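Local coordinates for protein catechol 1,2-dioxygenase (PDB 2AZQ) that probably catalyses the intradiol ring cleavage of catechol by O2 to cis,cis-muconate with the help of a ferric iron, at residues Q136-A142 / L284-L290; T127-V131 / A157-G161. One frame throughout, in Å; residues are numbered along the deposited sequence.

Contact 1: residues Q136-A142 / L284-L290; sequences QGQVFDA and LSFDFRL
Leu-290 N donates almost straight (174°, 2.8 Å) to Phe-140 O, the last main-chain bond of a parallel ladder between strands 132-140 and 281-289 in the β core of the intradiol dioxygenase. Further up, Gln-136 N bonds Leu-284 O at 3.0 Å, and Phe-288 N reaches Gln-138 O at 3.0 Å. Between them strand 281-289 is interrupted: Phe-286 O is bonded by Tyr-187 OH and lies 4.1 Å from Gln-138 N. Asp-287 fills in. With CG beside its own backbone N (chi1 -55°), its side chain runs alongside that of Gln-138, and OD1 accepts the Gln-138 N-H that a carbonyl would normally take; the modelled bond is too short for its length to be trusted. The amide of Gln-138 is turned 59° from this carboxylate and gives NE2 to Glu-184 O. Arg-289 extends past the end of strand 132-140, its CG 4.0 Å from Phe-140 CB, and presents its guanidinium edge to the loop that follows: NE weakly bonds Asp-141 O, and NH2 points at Ala-142 O in a doubtful, over-short bond. On the sheet face of Val-139 and Phe-288, Leu-290 CD1 meets Val-139 CG1 obliquely at 4.2 Å.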
ATOM      1  N   GLN A 136     -26.052 -26.335 -13.114  1.00 14.74           N
ATOM      2  CA  GLN A 136     -26.463 -27.402 -12.188  1.00 15.33           C
ATOM      3  C   GLN A 136     -25.408 -28.457 -11.932  1.00 13.69           C
ATOM      4  O   GLN A 136     -24.536 -28.695 -12.763  1.00 14.05           O
ATOM      5  CB  GLN A 136     -27.732 -28.107 -12.659  1.00 16.90           C
ATOM      6  CG  GLN A 136     -27.554 -29.032 -13.825  1.00 20.25           C
ATOM      7  CD  GLN A 136     -28.848 -29.752 -14.169  1.00 23.38           C
ATOM      8  OE1 GLN A 136     -29.927 -29.142 -14.147  1.00 24.59           O
ATOM      9  NE2 GLN A 136     -28.751 -31.044 -14.518  1.00 23.32           N
ATOM     10  N   GLY A 137     -25.500 -29.084 -10.769  1.00 11.75           N
ATOM     11  CA  GLY A 137     -24.548 -30.109 -10.395  1.00 10.77           C
ATOM     12  C   GLY A 137     -24.776 -30.584  -8.973  1.00 11.19           C
ATOM     13  O   GLY A 137     -25.718 -30.159  -8.319  1.00 12.91           O
ATOM     14  N   GLN A 138     -23.932 -31.480  -8.485  1.00 10.20           N
ATOM     15  CA  GLN A 138     -24.084 -31.962  -7.123  1.00  8.74           C
ATOM     16  C   GLN A 138     -22.825 -31.647  -6.343  1.00  8.93           C
ATOM     17  O   GLN A 138     -21.799 -31.261  -6.904  1.00  9.72           O
ATOM     18  CB  GLN A 138     -24.293 -33.471  -7.088  1.00  6.91           C
ATOM     19  CG  GLN A 138     -25.514 -33.942  -7.791  1.00  8.68           C
ATOM     20  CD  GLN A 138     -25.575 -35.464  -7.937  1.00 10.17           C
ATOM     21  OE1 GLN A 138     -24.715 -36.102  -8.602  1.00  7.80           O
ATOM     22  NE2 GLN A 138     -26.602 -36.059  -7.323  1.00  8.93           N
ATOM     23  N   VAL A 139     -22.947 -31.801  -5.038  1.00  7.74           N
ATOM     24  CA  VAL A 139     -21.867 -31.640  -4.099  1.00  8.18           C
ATOM     25  C   VAL A 139     -21.605 -33.097  -3.671  1.00 11.53           C
ATOM     26  O   VAL A 139     -22.527 -33.825  -3.285  1.00 11.37           O
ATOM     27  CB  VAL A 139     -22.332 -30.777  -2.940  1.00  4.87           C
ATOM     28  CG1 VAL A 139     -21.366 -30.839  -1.775  1.00  2.19           C
ATOM     29  CG2 VAL A 139     -22.462 -29.385  -3.447  1.00  5.38           C
ATOM     30  N   PHE A 140     -20.357 -33.529  -3.778  1.00 14.59           N
ATOM     31  CA  PHE A 140     -19.993 -34.890  -3.424  1.00 18.25           C
ATOM     32  C   PHE A 140     -19.134 -35.054  -2.211  1.00 18.15           C
ATOM     33  O   PHE A 140     -18.355 -34.164  -1.875  1.00 17.34           O
ATOM     34  CB  PHE A 140     -19.280 -35.556  -4.581  1.00 22.77           C
ATOM     35  CG  PHE A 140     -20.196 -36.073  -5.617  1.00 27.47           C
ATOM     36  CD1 PHE A 140     -19.692 -36.650  -6.763  1.00 29.61           C
ATOM     37  CD2 PHE A 140     -21.572 -36.012  -5.424  1.00 30.04           C
ATOM     38  CE1 PHE A 140     -20.544 -37.166  -7.718  1.00 36.04           C
ATOM     39  CE2 PHE A 140     -22.443 -36.518  -6.357  1.00 34.38           C
ATOM     40  CZ  PHE A 140     -21.939 -37.104  -7.521  1.00 36.97           C
ATOM     41  N   ASP A 141     -19.254 -36.223  -1.584  1.00 17.58           N
ATOM     42  CA  ASP A 141     -18.471 -36.518  -0.405  1.00 18.38           C
ATOM     43  C   ASP A 141     -17.133 -37.134  -0.819  1.00 19.18           C
ATOM     44  O   ASP A 141     -16.874 -37.361  -2.012  1.00 18.20           O
ATOM     45  CB  ASP A 141     -19.249 -37.442   0.543  1.00 18.41           C
ATOM     46  CG  ASP A 141     -19.304 -38.884   0.068  1.00 20.09           C
ATOM     47  OD1 ASP A 141     -20.116 -39.649   0.627  1.00 21.83           O
ATOM     48  OD2 ASP A 141     -18.536 -39.275  -0.830  1.00 18.63           O
ATOM     49  N   ALA A 142     -16.279 -37.379   0.167  1.00 19.43           N
ATOM     50  CA  ALA A 142     -14.977 -37.953  -0.100  1.00 20.96           C
ATOM     51  C   ALA A 142     -15.076 -39.238  -0.945  1.00 22.71           C
ATOM     52  O   ALA A 142     -14.178 -39.551  -1.737  1.00 20.93           O
ATOM     53  CB  ALA A 142     -14.269 -38.232   1.221  1.00 20.38           C
ATOM     54  N   LEU A 284     -24.710 -25.781 -18.374  1.00 11.23           N
ATOM     55  CA  LEU A 284     -23.434 -26.152 -17.817  1.00 11.55           C
ATOM     56  C   LEU A 284     -23.653 -26.968 -16.538  1.00 12.48           C
ATOM     57  O   LEU A 284     -24.447 -26.604 -15.648  1.00 11.64           O
ATOM     58  CB  LEU A 284     -22.631 -24.861 -17.568  1.00 11.03           C
ATOM     59  CG  LEU A 284     -21.297 -24.884 -16.812  1.00 12.72           C
ATOM     60  CD1 LEU A 284     -20.338 -25.913 -17.405  1.00 12.41           C
ATOM     61  CD2 LEU A 284     -20.699 -23.494 -16.868  1.00 10.81           C
ATOM     62  N   SER A 285     -22.984 -28.109 -16.461  1.00 12.56           N
ATOM     63  CA  SER A 285     -23.126 -28.948 -15.280  1.00 12.54           C
ATOM     64  C   SER A 285     -21.740 -29.196 -14.721  1.00 11.46           C
ATOM     65  O   SER A 285     -20.802 -29.517 -15.445  1.00  7.52           O
ATOM     66  CB  SER A 285     -23.800 -30.270 -15.622  1.00 13.00           C
ATOM     67  OG  SER A 285     -22.953 -31.046 -16.437  1.00 13.71           O
ATOM     68  N   PHE A 286     -21.622 -29.029 -13.415  1.00 12.65           N
ATOM     69  CA  PHE A 286     -20.343 -29.200 -12.772  1.00 14.10           C
ATOM     70  C   PHE A 286     -20.604 -29.602 -11.316  1.00 14.90           C
ATOM     71  O   PHE A 286     -21.454 -28.998 -10.647  1.00 13.88           O
ATOM     72  CB  PHE A 286     -19.575 -27.876 -12.853  1.00 12.82           C
ATOM     73  CG  PHE A 286     -18.136 -27.990 -12.530  1.00 12.42           C
ATOM     74  CD1 PHE A 286     -17.190 -28.010 -13.544  1.00 11.57           C
ATOM     75  CD2 PHE A 286     -17.711 -28.092 -11.201  1.00 13.15           C
ATOM     76  CE1 PHE A 286     -15.819 -28.133 -13.241  1.00 11.95           C
ATOM     77  CE2 PHE A 286     -16.340 -28.219 -10.885  1.00 13.58           C
ATOM     78  CZ  PHE A 286     -15.395 -28.240 -11.909  1.00 11.65           C
ATOM     79  N   ASP A 287     -19.882 -30.632 -10.861  1.00 15.62           N
ATOM     80  CA  ASP A 287     -19.988 -31.154  -9.497  1.00 16.46           C
ATOM     81  C   ASP A 287     -18.737 -30.872  -8.684  1.00 16.13           C
ATOM     82  O   ASP A 287     -17.606 -30.870  -9.190  1.00 16.49           O
ATOM     83  CB  ASP A 287     -20.171 -32.669  -9.486  1.00 17.53           C
ATOM     84  CG  ASP A 287     -21.340 -33.122 -10.309  1.00 18.73           C
ATOM     85  OD1 ASP A 287     -22.480 -32.707 -10.017  1.00 16.22           O
ATOM     86  OD2 ASP A 287     -21.106 -33.912 -11.248  1.00 19.65           O
ATOM     87  N   PHE A 288     -18.941 -30.672  -7.395  1.00 15.71           N
ATOM     88  CA  PHE A 288     -17.821 -30.411  -6.516  1.00 13.45           C
ATOM     89  C   PHE A 288     -17.758 -31.587  -5.591  1.00 12.01           C
ATOM     90  O   PHE A 288     -18.791 -32.081  -5.142  1.00 10.81           O
ATOM     91  CB  PHE A 288     -18.052 -29.121  -5.751  1.00 12.35           C
ATOM     92  CG  PHE A 288     -18.388 -27.972  -6.634  1.00 10.15           C
ATOM     93  CD1 PHE A 288     -19.686 -27.807  -7.111  1.00  7.00           C
ATOM     94  CD2 PHE A 288     -17.391 -27.066  -7.026  1.00  8.91           C
ATOM     95  CE1 PHE A 288     -19.989 -26.747  -7.966  1.00  8.62           C
ATOM     96  CE2 PHE A 288     -17.687 -25.999  -7.887  1.00  8.05           C
ATOM     97  CZ  PHE A 288     -18.984 -25.835  -8.358  1.00  6.68           C
ATOM     98  N   ARG A 289     -16.541 -32.059  -5.362  1.00 12.42           N
ATOM     99  CA  ARG A 289     -16.295 -33.196  -4.498  1.00 12.54           C
ATOM    100  C   ARG A 289     -15.475 -32.628  -3.343  1.00 11.19           C
ATOM    101  O   ARG A 289     -14.402 -32.068  -3.572  1.00 10.94           O
ATOM    102  CB  ARG A 289     -15.510 -34.251  -5.284  1.00 16.51           C
ATOM    103  CG  ARG A 289     -15.274 -35.522  -4.510  1.00 23.30           C
ATOM    104  CD  ARG A 289     -14.676 -36.607  -5.334  1.00 26.59           C
ATOM    105  NE  ARG A 289     -14.766 -37.828  -4.551  1.00 37.10           N
ATOM    106  CZ  ARG A 289     -14.400 -39.048  -4.961  1.00 42.60           C
ATOM    107  NH1 ARG A 289     -13.897 -39.242  -6.184  1.00 43.86           N
ATOM    108  NH2 ARG A 289     -14.559 -40.091  -4.141  1.00 44.08           N
ATOM    109  N   LEU A 290     -15.981 -32.744  -2.116  1.00  9.17           N
ATOM    110  CA  LEU A 290     -15.277 -32.196  -0.950  1.00  7.57           C
ATOM    111  C   LEU A 290     -14.460 -33.228  -0.187  1.00  8.06           C
ATOM    112  O   LEU A 290     -14.501 -34.419  -0.470  1.00  8.03           O
ATOM    113  CB  LEU A 290     -16.253 -31.536   0.036  1.00  4.84           C
ATOM    114  CG  LEU A 290     -17.217 -30.442  -0.432  1.00  4.35           C
ATOM    115  CD1 LEU A 290     -18.108 -30.047   0.716  1.00  5.67           C
ATOM    116  CD2 LEU A 290     -16.469 -29.226  -0.932  1.00  5.23           C
TER

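Contact 2: residues T127-V131 / A157-G161; sequences TDPGV and ANTQG
Asp-128 and Thr-159 face each other across two surface loops, their side chains sliding past one another in opposite directions. The carboxylate reaches over with CG beside its backbone N (chi1 -67°), and its OD1 accepts a weak hydrogen bond, 3.2 Å long, from Thr-159 OG1. Thr-159 uses both of its branches: the chi1 of 68° that sets OG1 toward the acid also brings CG2 to 3.7 Å from Gly-130 CA, so the hydroxyl meets the carboxylate while the methyl rests against the bare backbone of the glycine. Pro-129, set obliquely to Thr-159, adds its ring carbon CD at 4.0 Å from OG1. The other carboxylate oxygen, Asp-128 OD2, comes no closer to Asn-158 than 3.9 Å, at CB; these two side chains cross at about a right angle, carboxylate and amide planes 89° apart. Gln-160 also lies across the acid, its amide steeply inclined to the carboxylate.

The amide of Asn-158 is turned to its own loop. Its OD1 receives the N-H of Thr-162, and a weaker one from Gln-160 N at 3.1 Å that forms an Asx turn. Asn-158 to Gly-161 make a type I β-turn, closed by Gly-161 N to Asn-158 O at 2.8 Å, and Thr-159 O is tied to Ser-195 OG. Asp-128 and Thr-159 both touch Ile-192, at the end of strand 186-192.

Only lightly buried, the contact joins the loop leading into strand 132-140 to the loop after strand 151-155. The second of these carries on to the iron ligand Tyr-163, and the side chain of Asn-158 lies about 11 Å from the iron: a type I turn with an Asx turn at its first residue, just upstream of the tyrosine ligand, beside the iron site of an intradiol dioxygenase.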
ATOM      1  N   THR A 127     -32.448  -7.794 -16.255  1.00 18.70           N
ATOM      2  CA  THR A 127     -32.065  -6.505 -16.798  1.00 19.99           C
ATOM      3  C   THR A 127     -31.313  -6.533 -18.112  1.00 21.70           C
ATOM      4  O   THR A 127     -31.490  -5.636 -18.933  1.00 23.96           O
ATOM      5  CB  THR A 127     -31.161  -5.791 -15.812  1.00 19.70           C
ATOM      6  OG1 THR A 127     -31.917  -5.418 -14.668  1.00 20.91           O
ATOM      7  CG2 THR A 127     -30.552  -4.576 -16.428  1.00 23.05           C
ATOM      8  N   ASP A 128     -30.463  -7.548 -18.285  1.00 23.01           N
ATOM      9  CA  ASP A 128     -29.576  -7.712 -19.454  1.00 23.95           C
ATOM     10  C   ASP A 128     -30.140  -8.406 -20.754  1.00 23.94           C
ATOM     11  O   ASP A 128     -31.276  -8.912 -20.750  1.00 22.57           O
ATOM     12  CB  ASP A 128     -28.320  -8.487 -18.969  1.00 25.45           C
ATOM     13  CG  ASP A 128     -27.428  -7.694 -17.977  1.00 26.41           C
ATOM     14  OD1 ASP A 128     -26.768  -6.740 -18.420  1.00 29.35           O
ATOM     15  OD2 ASP A 128     -27.352  -8.030 -16.765  1.00 25.57           O
ATOM     16  N   PRO A 129     -29.370  -8.341 -21.904  1.00 24.18           N
ATOM     17  CA  PRO A 129     -29.615  -8.917 -23.245  1.00 21.61           C
ATOM     18  C   PRO A 129     -28.529 -10.034 -23.297  1.00 18.94           C
ATOM     19  O   PRO A 129     -27.687 -10.111 -24.213  1.00 15.97           O
ATOM     20  CB  PRO A 129     -29.257  -7.763 -24.176  1.00 21.75           C
ATOM     21  CG  PRO A 129     -27.920  -7.382 -23.594  1.00 22.39           C
ATOM     22  CD  PRO A 129     -28.178  -7.459 -22.018  1.00 24.92           C
ATOM     23  N   GLY A 130     -28.530 -10.856 -22.257  1.00 16.27           N
ATOM     24  CA  GLY A 130     -27.557 -11.905 -22.191  1.00 13.39           C
ATOM     25  C   GLY A 130     -28.136 -13.204 -22.669  1.00 12.63           C
ATOM     26  O   GLY A 130     -29.247 -13.270 -23.192  1.00 12.83           O
ATOM     27  N   VAL A 131     -27.329 -14.235 -22.488  1.00 11.57           N
ATOM     28  CA  VAL A 131     -27.645 -15.597 -22.828  1.00  9.97           C
ATOM     29  C   VAL A 131     -27.989 -16.207 -21.476  1.00 11.00           C
ATOM     30  O   VAL A 131     -27.183 -16.137 -20.559  1.00 10.38           O
ATOM     31  CB  VAL A 131     -26.388 -16.283 -23.431  1.00  7.05           C
ATOM     32  CG1 VAL A 131     -26.587 -17.798 -23.571  1.00  6.35           C
ATOM     33  CG2 VAL A 131     -26.076 -15.648 -24.755  1.00  3.66           C
ATOM     34  N   ALA A 157     -19.755 -12.048 -12.716  1.00  2.00           N
ATOM     35  CA  ALA A 157     -20.006 -10.801 -13.418  1.00  2.00           C
ATOM     36  C   ALA A 157     -21.204 -10.910 -14.349  1.00  2.00           C
ATOM     37  O   ALA A 157     -21.669 -11.996 -14.666  1.00  2.00           O
ATOM     38  CB  ALA A 157     -18.791 -10.395 -14.203  1.00  2.00           C
ATOM     39  N   ASN A 158     -21.707  -9.756 -14.765  1.00  3.72           N
ATOM     40  CA  ASN A 158     -22.828  -9.689 -15.670  1.00  5.53           C
ATOM     41  C   ASN A 158     -22.295  -9.551 -17.120  1.00  8.68           C
ATOM     42  O   ASN A 158     -21.083  -9.696 -17.352  1.00  9.86           O
ATOM     43  CB  ASN A 158     -23.735  -8.526 -15.263  1.00  4.14           C
ATOM     44  CG  ASN A 158     -23.102  -7.162 -15.474  1.00  3.97           C
ATOM     45  OD1 ASN A 158     -21.924  -7.038 -15.794  1.00  5.49           O
ATOM     46  ND2 ASN A 158     -23.898  -6.127 -15.286  1.00  2.85           N
ATOM     47  N   THR A 159     -23.165  -9.283 -18.096  1.00 10.12           N
ATOM     48  CA  THR A 159     -22.688  -9.186 -19.473  1.00  9.45           C
ATOM     49  C   THR A 159     -21.758  -7.988 -19.722  1.00  9.87           C
ATOM     50  O   THR A 159     -20.971  -8.031 -20.654  1.00 11.08           O
ATOM     51  CB  THR A 159     -23.844  -9.173 -20.491  1.00  7.86           C
ATOM     52  OG1 THR A 159     -24.584  -7.960 -20.355  1.00  9.78           O
ATOM     53  CG2 THR A 159     -24.772 -10.331 -20.259  1.00  4.97           C
ATOM     54  N   GLN A 160     -21.828  -6.932 -18.915  1.00  9.88           N
ATOM     55  CA  GLN A 160     -20.906  -5.796 -19.095  1.00 11.49           C
ATOM     56  C   GLN A 160     -19.595  -6.219 -18.420  1.00 11.15           C
ATOM     57  O   GLN A 160     -18.569  -5.508 -18.460  1.00  9.31           O
ATOM     58  CB  GLN A 160     -21.378  -4.536 -18.378  1.00 13.50           C
ATOM     59  CG  GLN A 160     -22.610  -3.854 -18.895  1.00 18.57           C
ATOM     60  CD  GLN A 160     -23.284  -3.063 -17.765  1.00 23.01           C
ATOM     61  OE1 GLN A 160     -22.635  -2.218 -17.102  1.00 24.23           O
ATOM     62  NE2 GLN A 160     -24.581  -3.349 -17.520  1.00 19.77           N
ATOM     63  N   GLY A 161     -19.646  -7.372 -17.765  1.00  8.76           N
ATOM     64  CA  GLY A 161     -18.459  -7.853 -17.099  1.00  7.55           C
ATOM     65  C   GLY A 161     -18.135  -7.174 -15.777  1.00  5.62           C
ATOM     66  O   GLY A 161     -16.966  -6.922 -15.504  1.00  3.11           O
TER

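The two contacts alternate along the chain: 127-131, then 136-142, then 157-161, then 284-290. Their centres are 25 Å apart and their nearest atoms about 10 Å, so they do not touch, yet strand 132-140 links them. Loop 127-131 of contact 2 runs straight into this strand, and contact 1 pairs its far end with strand 281-289, the last strand of the sheet along the chain. Strand 186-192, antiparallel to 132-140, borders both. One contact thus joins early and late parts of the catalytic domain within its sheet, while the other joins loops at the opposite end of strand 132-140, on the approach to the iron ligand Tyr-163.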